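PDB 3MPX: FYVE, RhoGEF and PH domain-containing protein 5 from Homo sapiens, which activates the small GTPase CDC42 by exchanging bound GDP for GTP; the modelled part holds the DH and first PH domains. Local coordinates for residues A27-S32 and Q177-D182; L76-A81 and H120-L125; R149-S154 and K163-R168; N185-C188 and A192-D195; R259-F264 and L270-P275. All blocks are in the same frame, centred on the assembly; numbering follows the deposited sequence.

Contact 1 (A27-S32 and Q177-D182)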
# COMPACT_ATOMS: atom_id res chain seq x y z
N ALA A 27 -12.56 -10.38 -9.24
CA ALA A 27 -12.54 -11.48 -8.28
C ALA A 27 -11.39 -12.38 -8.61
O ALA A 27 -10.72 -12.88 -7.70
CB ALA A 27 -13.84 -12.26 -8.34
N GLN A 28 -11.08 -12.53 -9.91
CA GLN A 28 -9.93 -13.28 -10.39
C GLN A 28 -8.65 -12.53 -9.94
O GLN A 28 -7.74 -13.18 -9.43
CB GLN A 28 -9.98 -13.46 -11.92
CG GLN A 28 -11.10 -14.41 -12.37
CD GLN A 28 -11.28 -14.59 -13.87
OE1 GLN A 28 -12.04 -15.48 -14.30
NE2 GLN A 28 -10.61 -13.79 -14.71
N GLU A 29 -8.64 -11.17 -10.03
CA GLU A 29 -7.53 -10.30 -9.57
C GLU A 29 -7.33 -10.44 -8.06
O GLU A 29 -6.21 -10.38 -7.57
CB GLU A 29 -7.78 -8.83 -9.93
CG GLU A 29 -6.51 -7.99 -9.97
CD GLU A 29 -6.64 -6.48 -9.78
OE1 GLU A 29 -5.77 -5.89 -9.11
OE2 GLU A 29 -7.60 -5.88 -10.33
N LEU A 30 -8.44 -10.62 -7.34
CA LEU A 30 -8.46 -10.79 -5.90
C LEU A 30 -7.90 -12.15 -5.53
O LEU A 30 -7.06 -12.21 -4.64
CB LEU A 30 -9.89 -10.61 -5.38
CG LEU A 30 -10.09 -10.62 -3.87
CD1 LEU A 30 -9.46 -9.40 -3.19
CD2 LEU A 30 -11.58 -10.79 -3.53
N LEU A 31 -8.30 -13.22 -6.25
CA LEU A 31 -7.80 -14.57 -5.99
C LEU A 31 -6.30 -14.71 -6.26
O LEU A 31 -5.59 -15.23 -5.42
CB LEU A 31 -8.58 -15.62 -6.79
CG LEU A 31 -8.19 -17.12 -6.63
CD1 LEU A 31 -8.38 -17.62 -5.22
CD2 LEU A 31 -9.00 -17.98 -7.56
N SER A 32 -5.82 -14.24 -7.43
CA SER A 32 -4.42 -14.35 -7.82
C SER A 32 -3.49 -13.64 -6.83
O SER A 32 -2.46 -14.22 -6.43
CB SER A 32 -4.21 -13.82 -9.24
OG SER A 32 -4.99 -12.67 -9.53
N GLN A 177 -9.69 -2.73 -0.07
CA GLN A 177 -10.38 -1.45 -0.24
C GLN A 177 -10.40 -1.02 -1.69
O GLN A 177 -11.49 -0.79 -2.21
CB GLN A 177 -9.72 -0.38 0.62
CG GLN A 177 -10.16 -0.46 2.08
CD GLN A 177 -9.55 0.60 2.98
OE1 GLN A 177 -10.12 0.93 4.02
NE2 GLN A 177 -8.37 1.13 2.63
N VAL A 178 -9.25 -0.97 -2.38
CA VAL A 178 -9.22 -0.55 -3.79
C VAL A 178 -9.92 -1.59 -4.71
O VAL A 178 -10.71 -1.18 -5.55
CB VAL A 178 -7.83 -0.10 -4.36
CG1 VAL A 178 -7.16 0.92 -3.47
CG2 VAL A 178 -6.90 -1.27 -4.64
N LEU A 179 -9.65 -2.89 -4.51
CA LEU A 179 -10.26 -3.95 -5.31
C LEU A 179 -11.77 -4.00 -5.12
O LEU A 179 -12.51 -4.07 -6.11
CB LEU A 179 -9.66 -5.33 -4.98
CG LEU A 179 -8.38 -5.71 -5.71
CD1 LEU A 179 -7.43 -6.42 -4.79
CD2 LEU A 179 -8.68 -6.62 -6.88
N LEU A 180 -12.23 -3.94 -3.85
CA LEU A 180 -13.63 -4.05 -3.49
C LEU A 180 -14.45 -2.86 -3.95
O LEU A 180 -15.63 -3.02 -4.31
CB LEU A 180 -13.81 -4.34 -2.00
CG LEU A 180 -13.47 -5.80 -1.61
CD1 LEU A 180 -13.23 -5.93 -0.15
CD2 LEU A 180 -14.57 -6.77 -2.04
N THR A 181 -13.79 -1.69 -4.06
CA THR A 181 -14.41 -0.48 -4.62
C THR A 181 -14.53 -0.64 -6.15
O THR A 181 -15.54 -0.22 -6.70
CB THR A 181 -13.65 0.75 -4.16
OG1 THR A 181 -13.76 0.79 -2.73
CG2 THR A 181 -14.19 2.04 -4.78
N ASP A 182 -13.56 -1.29 -6.81
CA ASP A 182 -13.68 -1.53 -8.25
C ASP A 182 -14.72 -2.63 -8.52
O ASP A 182 -15.38 -2.62 -9.55
CB ASP A 182 -12.32 -1.86 -8.87
CG ASP A 182 -11.61 -0.60 -9.34
OD1 ASP A 182 -11.56 -0.38 -10.57
OD2 ASP A 182 -11.16 0.19 -8.48
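Leu179 of helix 162-184 reaches toward helix 21-59 and divides its two methyls between Glu29 and Leu30. With CG beside its own backbone N (chi1 -85°), the branch is directed at helix 21-59, and 84 Å² of the leucine is buried there, more than either partner loses. CD1 meets Leu30 CD1 at 3.9 Å, a purely apolar touch in which the two side chains cross at a slant. The Leu30 side chain also touches Arg172 and Tyr176, further back along helix 162-184. These helices belong to the all-helical DH domain; they probably correspond to the regions called CR1 and CR3 in DH domains, which in related exchange factors form much of the surface that engages the GTPase. The other methyl, Leu179 CD2, is met along the length of the extended Glu29 chain, the two side chains again crossing at an angle: it lies 3.9 Å from Glu29 CB and 3.5 Å from Glu29 CD. The methyl thus sits against the carboxylate end as well as the carbons before it. Glu29 is an exposed residue at the border of the contact, and its OE2 remains 6.8 Å from Asp182 OD1 of like charge. Behind the contact, Leu31 packs on Leu90, Leu93 and Leu97 of helix 66-98, and Leu180 on Leu201 and Ile204 of helix 192-214.

Contact 2 (L76-A81 and H120-L125)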
# COMPACT_ATOMS: atom_id res chain seq x y z
N LEU A 76 4.52 -10.59 17.63
CA LEU A 76 4.83 -11.69 16.69
C LEU A 76 3.78 -12.78 16.69
O LEU A 76 3.72 -13.53 15.73
CB LEU A 76 6.21 -12.31 16.98
CG LEU A 76 7.41 -11.53 16.45
CD1 LEU A 76 8.61 -11.74 17.30
CD2 LEU A 76 7.71 -11.90 15.05
N SER A 77 2.92 -12.86 17.74
CA SER A 77 1.88 -13.90 17.84
C SER A 77 0.76 -13.72 16.81
O SER A 77 0.07 -14.68 16.46
CB SER A 77 1.31 -13.97 19.25
OG SER A 77 0.48 -12.85 19.50
N GLU A 78 0.61 -12.49 16.33
CA GLU A 78 -0.39 -12.08 15.35
C GLU A 78 -0.14 -12.64 13.96
O GLU A 78 -1.10 -12.92 13.25
CB GLU A 78 -0.46 -10.55 15.31
CG GLU A 78 -1.03 -9.93 16.58
CD GLU A 78 -2.30 -10.58 17.12
OE1 GLU A 78 -2.37 -10.81 18.35
OE2 GLU A 78 -3.22 -10.88 16.31
N LEU A 79 1.14 -12.86 13.59
CA LEU A 79 1.54 -13.36 12.27
C LEU A 79 0.91 -14.71 11.94
O LEU A 79 0.24 -14.76 10.92
CB LEU A 79 3.06 -13.36 12.05
CG LEU A 79 3.82 -12.03 12.24
CD1 LEU A 79 5.29 -12.20 11.87
CD2 LEU A 79 3.21 -10.89 11.41
N PRO A 80 1.02 -15.78 12.81
CA PRO A 80 0.35 -17.07 12.49
C PRO A 80 -1.19 -16.98 12.39
O PRO A 80 -1.79 -17.63 11.53
CB PRO A 80 0.76 -17.98 13.65
CG PRO A 80 1.94 -17.36 14.25
CD PRO A 80 1.80 -15.89 14.06
N ALA A 81 -1.80 -16.14 13.25
CA ALA A 81 -3.24 -15.90 13.27
C ALA A 81 -3.69 -15.27 11.96
O ALA A 81 -4.78 -15.58 11.48
CB ALA A 81 -3.60 -14.98 14.43
N HIS A 120 -5.55 -8.34 12.49
CA HIS A 120 -5.00 -7.22 11.72
C HIS A 120 -5.00 -5.93 12.57
O HIS A 120 -3.96 -5.29 12.68
CB HIS A 120 -5.78 -7.00 10.40
CG HIS A 120 -5.23 -7.80 9.27
ND1 HIS A 120 -3.96 -7.54 8.73
CD2 HIS A 120 -5.75 -8.88 8.64
CE1 HIS A 120 -3.78 -8.44 7.78
NE2 HIS A 120 -4.83 -9.26 7.68
N ALA A 121 -6.13 -5.60 13.21
CA ALA A 121 -6.30 -4.42 14.06
C ALA A 121 -5.33 -4.46 15.24
O ALA A 121 -4.69 -3.46 15.55
CB ALA A 121 -7.72 -4.38 14.58
N THR A 122 -5.20 -5.65 15.87
CA THR A 122 -4.32 -5.93 17.00
C THR A 122 -2.86 -5.82 16.56
O THR A 122 -2.04 -5.29 17.32
CB THR A 122 -4.71 -7.30 17.57
OG1 THR A 122 -5.97 -7.16 18.20
CG2 THR A 122 -3.73 -7.81 18.57
N HIS A 123 -2.53 -6.31 15.34
CA HIS A 123 -1.18 -6.27 14.79
C HIS A 123 -0.75 -4.84 14.55
O HIS A 123 0.32 -4.44 14.98
CB HIS A 123 -1.08 -7.09 13.50
CG HIS A 123 0.30 -7.10 12.88
ND1 HIS A 123 0.49 -6.84 11.53
CD2 HIS A 123 1.50 -7.36 13.45
CE1 HIS A 123 1.78 -6.96 11.32
NE2 HIS A 123 2.43 -7.26 12.45
N ILE A 124 -1.63 -4.05 13.90
CA ILE A 124 -1.47 -2.63 13.59
C ILE A 124 -1.20 -1.83 14.87
O ILE A 124 -0.25 -1.06 14.90
CB ILE A 124 -2.76 -2.15 12.86
CG1 ILE A 124 -2.71 -2.45 11.34
CG2 ILE A 124 -3.05 -0.67 13.13
CD1 ILE A 124 -4.03 -2.48 10.64
N LEU A 125 -2.01 -2.06 15.94
CA LEU A 125 -1.94 -1.37 17.24
C LEU A 125 -0.59 -1.49 17.93
O LEU A 125 -0.20 -0.55 18.63
CB LEU A 125 -3.05 -1.84 18.21
CG LEU A 125 -4.49 -1.37 17.92
CD1 LEU A 125 -5.44 -2.13 18.71
CD2 LEU A 125 -4.68 0.10 18.14
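Glu78 on helix 66-98 lies across Thr122 and His123 of helix 117-138. The two short segments run nearly antiparallel, with axes 9.3 Å apart and 154° between their directions. A bend at chi2 of Glu78 (-46°) folds the carboxylate over Thr122, the two side chains crossing at about a right angle. Thr122 offers its methyl: CG2, anti to the backbone N, lies 3.4 Å from Glu78 CD, while OG1 turns back to bond Asp118 O on its own helix. Closer to the backbones, Glu78 CB packs 4.0 Å from His123 CB. The imidazole of His123 extends from a CG opposite the backbone N (chi1 -179°), which carries NE2 to within 3.9 Å of Leu79 CD2; that nitrogen is hydrogen-bonded to Tyr130 OH, and the ring also meets Phe127 edge-to-face. Helix 66-98 is kinked here, with Leu79 N making only a weak bond to Leu76 O and Pro80 having no N-H to give. Glu78 OE2 accepts from His119 ND1, one turn before His123. Replacing Glu78 by an alanine would probably leave His119 ND1 without its acceptor and uncover the Thr122 methyl. Carbon contacts and the one Glu78-His119 hydrogen bond therefore join the helices together across this DH-domain interface, whereas Thr122 OG1 and His123 NE2 find their partners, Asp118 and Tyr130, within helix 117-138; the Glu78 carboxylate would be expected to favour positive charge on His119.

Contact 3 (R149-S154 and K163-R168)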
# COMPACT_ATOMS: atom_id res chain seq x y z
N ARG A 149 18.98 -11.05 10.50
CA ARG A 149 19.86 -11.10 9.31
C ARG A 149 19.34 -12.19 8.38
O ARG A 149 18.89 -11.86 7.28
CB ARG A 149 21.32 -11.42 9.69
CG ARG A 149 22.12 -10.26 10.28
CD ARG A 149 23.62 -10.48 10.22
NE ARG A 149 24.06 -11.74 10.81
CZ ARG A 149 24.31 -11.94 12.11
NH1 ARG A 149 24.12 -10.95 12.99
NH2 ARG A 149 24.72 -13.12 12.54
N GLU A 150 19.33 -13.47 8.86
CA GLU A 150 18.84 -14.68 8.17
C GLU A 150 17.50 -14.46 7.43
O GLU A 150 17.25 -15.08 6.40
CB GLU A 150 18.70 -15.86 9.15
N PHE A 151 16.64 -13.58 7.97
CA PHE A 151 15.37 -13.25 7.35
C PHE A 151 15.59 -12.18 6.30
O PHE A 151 15.21 -12.41 5.16
CB PHE A 151 14.32 -12.82 8.39
CG PHE A 151 13.11 -12.12 7.80
CD1 PHE A 151 12.22 -12.82 6.99
CD2 PHE A 151 12.86 -10.78 8.07
CE1 PHE A 151 11.10 -12.18 6.46
CE2 PHE A 151 11.74 -10.15 7.54
CZ PHE A 151 10.87 -10.84 6.73
N GLU A 152 16.21 -11.01 6.68
CA GLU A 152 16.53 -9.86 5.79
C GLU A 152 17.29 -10.28 4.50
O GLU A 152 17.39 -9.52 3.54
CB GLU A 152 17.31 -8.78 6.56
CG GLU A 152 16.45 -8.02 7.56
CD GLU A 152 17.15 -6.93 8.37
OE1 GLU A 152 18.31 -7.14 8.79
OE2 GLU A 152 16.49 -5.91 8.66
N GLN A 153 17.78 -11.53 4.50
CA GLN A 153 18.46 -12.24 3.43
C GLN A 153 17.44 -12.55 2.31
O GLN A 153 17.78 -12.38 1.13
CB GLN A 153 19.01 -13.56 4.01
CG GLN A 153 19.94 -14.33 3.11
CD GLN A 153 20.09 -15.74 3.62
OE1 GLN A 153 19.21 -16.60 3.42
NE2 GLN A 153 21.20 -16.01 4.30
N SER A 154 16.20 -12.99 2.70
CA SER A 154 15.03 -13.42 1.91
C SER A 154 15.19 -14.87 1.47
O SER A 154 15.51 -15.72 2.30
CB SER A 154 14.71 -12.49 0.73
OG SER A 154 15.56 -12.62 -0.39
N LYS A 163 10.96 -4.11 9.31
CA LYS A 163 9.83 -3.16 9.43
C LYS A 163 9.24 -2.78 8.07
O LYS A 163 8.04 -2.55 7.95
CB LYS A 163 10.22 -1.89 10.21
N HIS A 164 10.08 -2.72 7.04
CA HIS A 164 9.62 -2.43 5.70
C HIS A 164 8.95 -3.65 5.08
O HIS A 164 7.92 -3.53 4.40
CB HIS A 164 10.75 -1.91 4.79
CG HIS A 164 10.21 -1.33 3.53
ND1 HIS A 164 10.11 -2.10 2.38
CD2 HIS A 164 9.61 -0.14 3.32
CE1 HIS A 164 9.51 -1.32 1.49
NE2 HIS A 164 9.19 -0.13 2.01
N ARG A 165 9.53 -4.82 5.31
CA ARG A 165 9.03 -6.10 4.81
C ARG A 165 7.71 -6.52 5.53
O ARG A 165 7.03 -7.44 5.05
CB ARG A 165 10.13 -7.17 4.95
CG ARG A 165 10.22 -8.07 3.73
CD ARG A 165 11.47 -8.93 3.71
NE ARG A 165 12.67 -8.20 3.30
CZ ARG A 165 13.81 -8.77 2.91
NH1 ARG A 165 13.91 -10.09 2.87
NH2 ARG A 165 14.84 -8.02 2.56
N LEU A 166 7.33 -5.86 6.65
CA LEU A 166 6.10 -6.18 7.37
C LEU A 166 4.96 -5.21 7.05
O LEU A 166 3.80 -5.54 7.33
CB LEU A 166 6.30 -6.32 8.88
CG LEU A 166 6.87 -7.68 9.27
CD1 LEU A 166 7.96 -7.52 10.25
CD2 LEU A 166 5.79 -8.63 9.76
N LEU A 167 5.26 -4.05 6.40
CA LEU A 167 4.24 -3.13 5.91
C LEU A 167 3.41 -3.90 4.88
O LEU A 167 2.21 -3.67 4.75
CB LEU A 167 4.88 -1.92 5.19
CG LEU A 167 5.77 -0.95 5.98
CD1 LEU A 167 6.50 -0.03 5.04
CD2 LEU A 167 4.97 -0.11 6.95
N ARG A 168 4.08 -4.84 4.15
CA ARG A 168 3.52 -5.71 3.13
C ARG A 168 2.34 -6.55 3.67
O ARG A 168 1.41 -6.83 2.93
CB ARG A 168 4.61 -6.60 2.50
CG ARG A 168 5.25 -6.00 1.25
CD ARG A 168 6.54 -6.70 0.91
NE ARG A 168 7.67 -5.76 0.80
CZ ARG A 168 8.93 -6.12 0.58
NH1 ARG A 168 9.26 -7.40 0.46
NH2 ARG A 168 9.88 -5.19 0.49
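The connection between helix 142-152 and helix 162-184 of the DH domain is bridged by Arg165, which reaches from the start of the second helix to Phe151 and Glu152 near the end of the first and to Ser154 in the residues that follow. Its aliphatic part comes first: Arg165 CD lies 3.6 Å from Phe151 CZ, the arginine and phenylalanine side chains running past one another with opposite headings. Phe151 CG stands anti to its backbone N (chi1 165°), which brings the ring round to meet the arginine. A bend at chi3 of Arg165 (-78°) then turns the guanidinium toward the backbone near the helix end. There Arg165 NH2 gives a weak hydrogen bond to Glu152 O (3.1 Å), well short of straight with an N-H...O angle of 130°. One face of the guanidinium is covered by Glu152 CA, and Ser154 N lies at its edge. The guanidinium, close to carbonyls near the helix end, would probably be favoured there. Any cation-pi attraction to the Phe151 ring is at most weak, the Arg165 CZ to ring-centroid distance being 5.4 Å. Ser154 OG, for its part, donates to Gln153 O. Phe151 also packs on Leu44 and Phe48 of helix 21-59. From the next residue after Arg165, Leu166 reaches Phe127, Tyr130 and Leu131 of helix 117-138, whereas His164 touches Leu238 and Pro240 in a loop.

Contact 4 (N185-C188 and A192-D195)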
# COMPACT_ATOMS: atom_id res chain seq x y z
N ASN A 185 -18.41 -0.97 -8.15
CA ASN A 185 -18.75 -0.14 -9.31
C ASN A 185 -19.30 -0.95 -10.49
O ASN A 185 -19.94 -0.38 -11.38
CB ASN A 185 -17.57 0.70 -9.78
CG ASN A 185 -17.05 1.66 -8.76
OD1 ASN A 185 -17.74 2.06 -7.83
ND2 ASN A 185 -15.78 2.00 -8.91
N ASN A 186 -19.07 -2.26 -10.49
CA ASN A 186 -19.56 -3.14 -11.54
C ASN A 186 -20.73 -4.00 -11.07
O ASN A 186 -21.25 -4.79 -11.85
CB ASN A 186 -18.44 -3.99 -12.07
CG ASN A 186 -17.40 -3.18 -12.75
OD1 ASN A 186 -17.59 -2.63 -13.83
ND2 ASN A 186 -16.25 -3.11 -12.12
N LEU A 187 -21.15 -3.84 -9.81
CA LEU A 187 -22.28 -4.60 -9.28
C LEU A 187 -23.58 -3.84 -9.49
O LEU A 187 -23.56 -2.61 -9.65
CB LEU A 187 -22.12 -4.96 -7.77
CG LEU A 187 -20.98 -5.90 -7.35
CD1 LEU A 187 -21.05 -6.19 -5.89
CD2 LEU A 187 -21.01 -7.21 -8.10
N CYS A 188 -24.71 -4.58 -9.49
CA CYS A 188 -26.02 -3.96 -9.62
C CYS A 188 -26.32 -3.28 -8.28
O CYS A 188 -26.29 -3.97 -7.26
CB CYS A 188 -27.08 -4.99 -9.97
SG CYS A 188 -28.73 -4.29 -10.21
N ALA A 192 -27.85 -8.21 -3.36
CA ALA A 192 -27.41 -8.67 -2.05
C ALA A 192 -25.86 -8.62 -1.98
O ALA A 192 -25.30 -8.52 -0.88
CB ALA A 192 -27.90 -10.09 -1.81
N GLU A 193 -25.19 -8.64 -3.15
CA GLU A 193 -23.73 -8.59 -3.26
C GLU A 193 -23.22 -7.14 -3.18
O GLU A 193 -22.16 -6.93 -2.59
CB GLU A 193 -23.27 -9.31 -4.55
CG GLU A 193 -21.78 -9.55 -4.68
CD GLU A 193 -21.07 -10.53 -3.75
OE1 GLU A 193 -19.85 -10.74 -3.95
OE2 GLU A 193 -21.72 -11.06 -2.82
N TYR A 194 -23.97 -6.15 -3.72
CA TYR A 194 -23.62 -4.72 -3.64
C TYR A 194 -23.66 -4.31 -2.16
O TYR A 194 -22.79 -3.56 -1.71
CB TYR A 194 -24.60 -3.86 -4.45
CG TYR A 194 -24.32 -2.36 -4.42
CD1 TYR A 194 -23.63 -1.74 -5.45
CD2 TYR A 194 -24.81 -1.56 -3.39
CE1 TYR A 194 -23.38 -0.37 -5.43
CE2 TYR A 194 -24.57 -0.19 -3.36
CZ TYR A 194 -23.83 0.40 -4.37
OH TYR A 194 -23.59 1.75 -4.32
N ASP A 195 -24.65 -4.84 -1.43
CA ASP A 195 -24.86 -4.63 -0.00
C ASP A 195 -23.71 -5.21 0.81
O ASP A 195 -23.10 -4.50 1.61
CB ASP A 195 -26.21 -5.21 0.43
CG ASP A 195 -27.35 -4.21 0.35
OD1 ASP A 195 -27.36 -3.37 -0.59
OD2 ASP A 195 -28.23 -4.25 1.25
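Leu187 points its side chain at the first turn of helix 192-214, where Glu193 and Tyr194 receive it. CG of the leucine lies beside its backbone N (chi1 -65°), and the methyl CD1 sets itself against the helix backbone, 3.6 Å from both Glu193 O and Tyr194 N. The same methyl meets the bent chain of Glu193, with Leu187 CD1 3.6 Å from Glu193 CG. Against Tyr194 the approach is made by a different atom: Leu187 CB lies at the edge of the ring, near its plane, at 4.2 Å from Tyr194 CD1. The next carbonyl, Cys188 O, faces Tyr194 CB and stands oblique to the ring. Beyond Leu187, the carboxylate of Glu193 turns to other partners, its OE1 accepting from Tyr183 OH and from the backbone N of Val106 and Ala107. Asn186 in turn packs on Arg22, Ala23 and Ile26 of helix 21-59. The arrangement is that of a short loop between two consecutive helices of the DH bundle, a leucine in the linker folding back onto the N-terminal turn of the following helix.

Contact 5 (R259-F264 and L270-P275)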
# COMPACT_ATOMS: atom_id res chain seq x y z
N ARG A 259 -1.76 20.81 -22.98
CA ARG A 259 -2.29 19.47 -22.65
C ARG A 259 -2.11 19.16 -21.16
O ARG A 259 -1.04 19.43 -20.61
CB ARG A 259 -1.64 18.38 -23.53
CG ARG A 259 -2.38 18.17 -24.85
N PRO A 260 -3.16 18.63 -20.48
CA PRO A 260 -3.05 18.38 -19.03
C PRO A 260 -2.18 17.20 -18.61
O PRO A 260 -2.26 16.10 -19.17
CB PRO A 260 -4.50 18.13 -18.62
CG PRO A 260 -5.15 17.58 -19.83
CD PRO A 260 -4.50 18.29 -20.99
N ARG A 261 -1.37 17.42 -17.56
CA ARG A 261 -0.50 16.39 -16.99
C ARG A 261 -0.67 16.37 -15.46
O ARG A 261 -0.45 17.41 -14.81
CB ARG A 261 0.99 16.59 -17.39
CG ARG A 261 1.30 16.53 -18.89
CD ARG A 261 1.23 15.13 -19.51
NE ARG A 261 0.05 14.94 -20.36
CZ ARG A 261 0.06 15.03 -21.69
NH1 ARG A 261 1.18 15.31 -22.35
NH2 ARG A 261 -1.07 14.83 -22.38
N HIS A 262 -1.08 15.21 -14.90
CA HIS A 262 -1.27 15.07 -13.46
C HIS A 262 0.01 14.61 -12.80
O HIS A 262 0.54 13.58 -13.20
CB HIS A 262 -2.45 14.14 -13.13
CG HIS A 262 -2.87 14.24 -11.70
ND1 HIS A 262 -3.76 15.21 -11.28
CD2 HIS A 262 -2.42 13.56 -10.62
CE1 HIS A 262 -3.85 15.07 -9.97
NE2 HIS A 262 -3.06 14.08 -9.53
N LEU A 263 0.49 15.35 -11.79
CA LEU A 263 1.77 15.08 -11.10
C LEU A 263 1.69 14.47 -9.70
O LEU A 263 1.15 15.12 -8.79
CB LEU A 263 2.59 16.40 -10.95
CG LEU A 263 2.95 17.26 -12.16
CD1 LEU A 263 4.00 18.24 -11.78
CD2 LEU A 263 3.46 16.43 -13.33
N PHE A 264 2.36 13.31 -9.48
CA PHE A 264 2.48 12.71 -8.14
C PHE A 264 3.93 12.90 -7.64
O PHE A 264 4.83 12.18 -8.08
CB PHE A 264 2.09 11.24 -8.13
CG PHE A 264 0.66 10.93 -8.49
CD1 PHE A 264 -0.34 10.98 -7.53
CD2 PHE A 264 0.32 10.54 -9.78
CE1 PHE A 264 -1.65 10.64 -7.86
CE2 PHE A 264 -1.01 10.22 -10.11
CZ PHE A 264 -1.98 10.27 -9.15
N LEU A 270 9.31 11.40 -9.11
CA LEU A 270 8.22 12.26 -9.59
C LEU A 270 7.44 11.59 -10.70
O LEU A 270 7.95 11.42 -11.81
CB LEU A 270 8.72 13.65 -10.05
CG LEU A 270 7.65 14.63 -10.55
CD1 LEU A 270 7.39 15.73 -9.54
CD2 LEU A 270 8.03 15.24 -11.89
N LEU A 271 6.19 11.20 -10.40
CA LEU A 271 5.32 10.58 -11.40
C LEU A 271 4.71 11.70 -12.24
O LEU A 271 4.23 12.71 -11.69
CB LEU A 271 4.24 9.67 -10.80
CG LEU A 271 4.67 8.58 -9.79
CD1 LEU A 271 3.47 7.71 -9.41
CD2 LEU A 271 5.78 7.67 -10.34
N TYR A 272 4.82 11.53 -13.57
CA TYR A 272 4.35 12.45 -14.61
C TYR A 272 3.31 11.67 -15.36
O TYR A 272 3.64 10.67 -16.00
CB TYR A 272 5.54 12.82 -15.52
CG TYR A 272 5.26 13.93 -16.51
CD1 TYR A 272 5.14 13.66 -17.87
CD2 TYR A 272 5.22 15.26 -16.10
CE1 TYR A 272 4.94 14.69 -18.79
CE2 TYR A 272 5.00 16.28 -17.00
CZ TYR A 272 4.87 16.00 -18.35
OH TYR A 272 4.67 17.02 -19.24
N THR A 273 2.04 12.03 -15.18
CA THR A 273 0.94 11.26 -15.76
C THR A 273 0.03 12.12 -16.68
O THR A 273 0.31 13.29 -16.93
CB THR A 273 0.11 10.47 -14.65
OG1 THR A 273 -0.90 11.29 -14.07
CG2 THR A 273 0.97 9.89 -13.53
N TYR A 274 -1.05 11.48 -17.19
CA TYR A 274 -2.10 12.09 -17.98
C TYR A 274 -3.45 11.68 -17.36
O TYR A 274 -3.79 10.48 -17.31
CB TYR A 274 -2.05 11.69 -19.46
CG TYR A 274 -3.37 11.95 -20.18
CD1 TYR A 274 -3.80 13.25 -20.43
CD2 TYR A 274 -4.19 10.90 -20.56
CE1 TYR A 274 -5.03 13.50 -21.05
CE2 TYR A 274 -5.43 11.14 -21.16
CZ TYR A 274 -5.84 12.44 -21.42
OH TYR A 274 -7.03 12.68 -22.05
N PRO A 275 -4.28 12.66 -16.95
CA PRO A 275 -5.58 12.31 -16.37
C PRO A 275 -6.61 11.85 -17.40
O PRO A 275 -6.97 12.60 -18.30
CB PRO A 275 -6.02 13.58 -15.64
CG PRO A 275 -5.21 14.67 -16.21
CD PRO A 275 -4.04 14.12 -16.94
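Residues 259-264 and 270-275 form a twisted antiparallel hairpin of the first PH domain, in which Phe264 and Leu271 are a hydrogen-bonded pair (Leu271 N to Phe264 O 2.9 Å, Phe264 N to Leu271 O 3.0 Å) and Leu263 and Tyr272 a non-hydrogen-bonded one. Further along, His262 O accepts from Thr273 N (2.9 Å) and from Thr273 OG1 (2.8 Å), which approach from opposite faces of the carbonyl plane; the return bond from His262 N is weak. Tyr272 runs next to Leu263 in the same direction, its CD2 3.5 Å from Leu263 CD2, and its ring extends past CG and CD of Arg261, whose guanidinium plane stands 83° from that of the ring. A glycine in place of Tyr272 would probably open a gap beside Leu263 and the CG and CD of Arg261. On the other face, Phe264 CB packs on Leu271 CB at 3.8 Å. One face of the Phe264 ring takes His262 CD2, while Thr273 CG2 sits at its edge. The hairpin is flanked by strands 244-254 and 281-288; Tyr272 meets Leu315 and Leu317 of strand 314-318, while Phe264 and Leu271 touch Ile227 of helix 218-230.

How the contacts relate
Contacts 1 to 4 lie in the DH domain and contact 5 in the PH domain. Helix 162-184 serves both contact 1, toward its C-terminal end, and contact 3, near its start, with centres 26 Å apart. Contact 4 follows contact 1 directly in sequence, its centre 13 Å away. Contacts 2 and 3 touch through Leu79 CD2 and Leu166 CD2, 3.8 Å apart, linking helix 66-98 to helix 162-184. Contact 5 stands apart, its nearest atoms about 12 Å from contact 1; helix 218-230 connects them, touching Val178 on one side and Phe264 on the other. Contact 1 joins helices whose probable counterparts in related exchange factors contribute to the GTPase-binding surface.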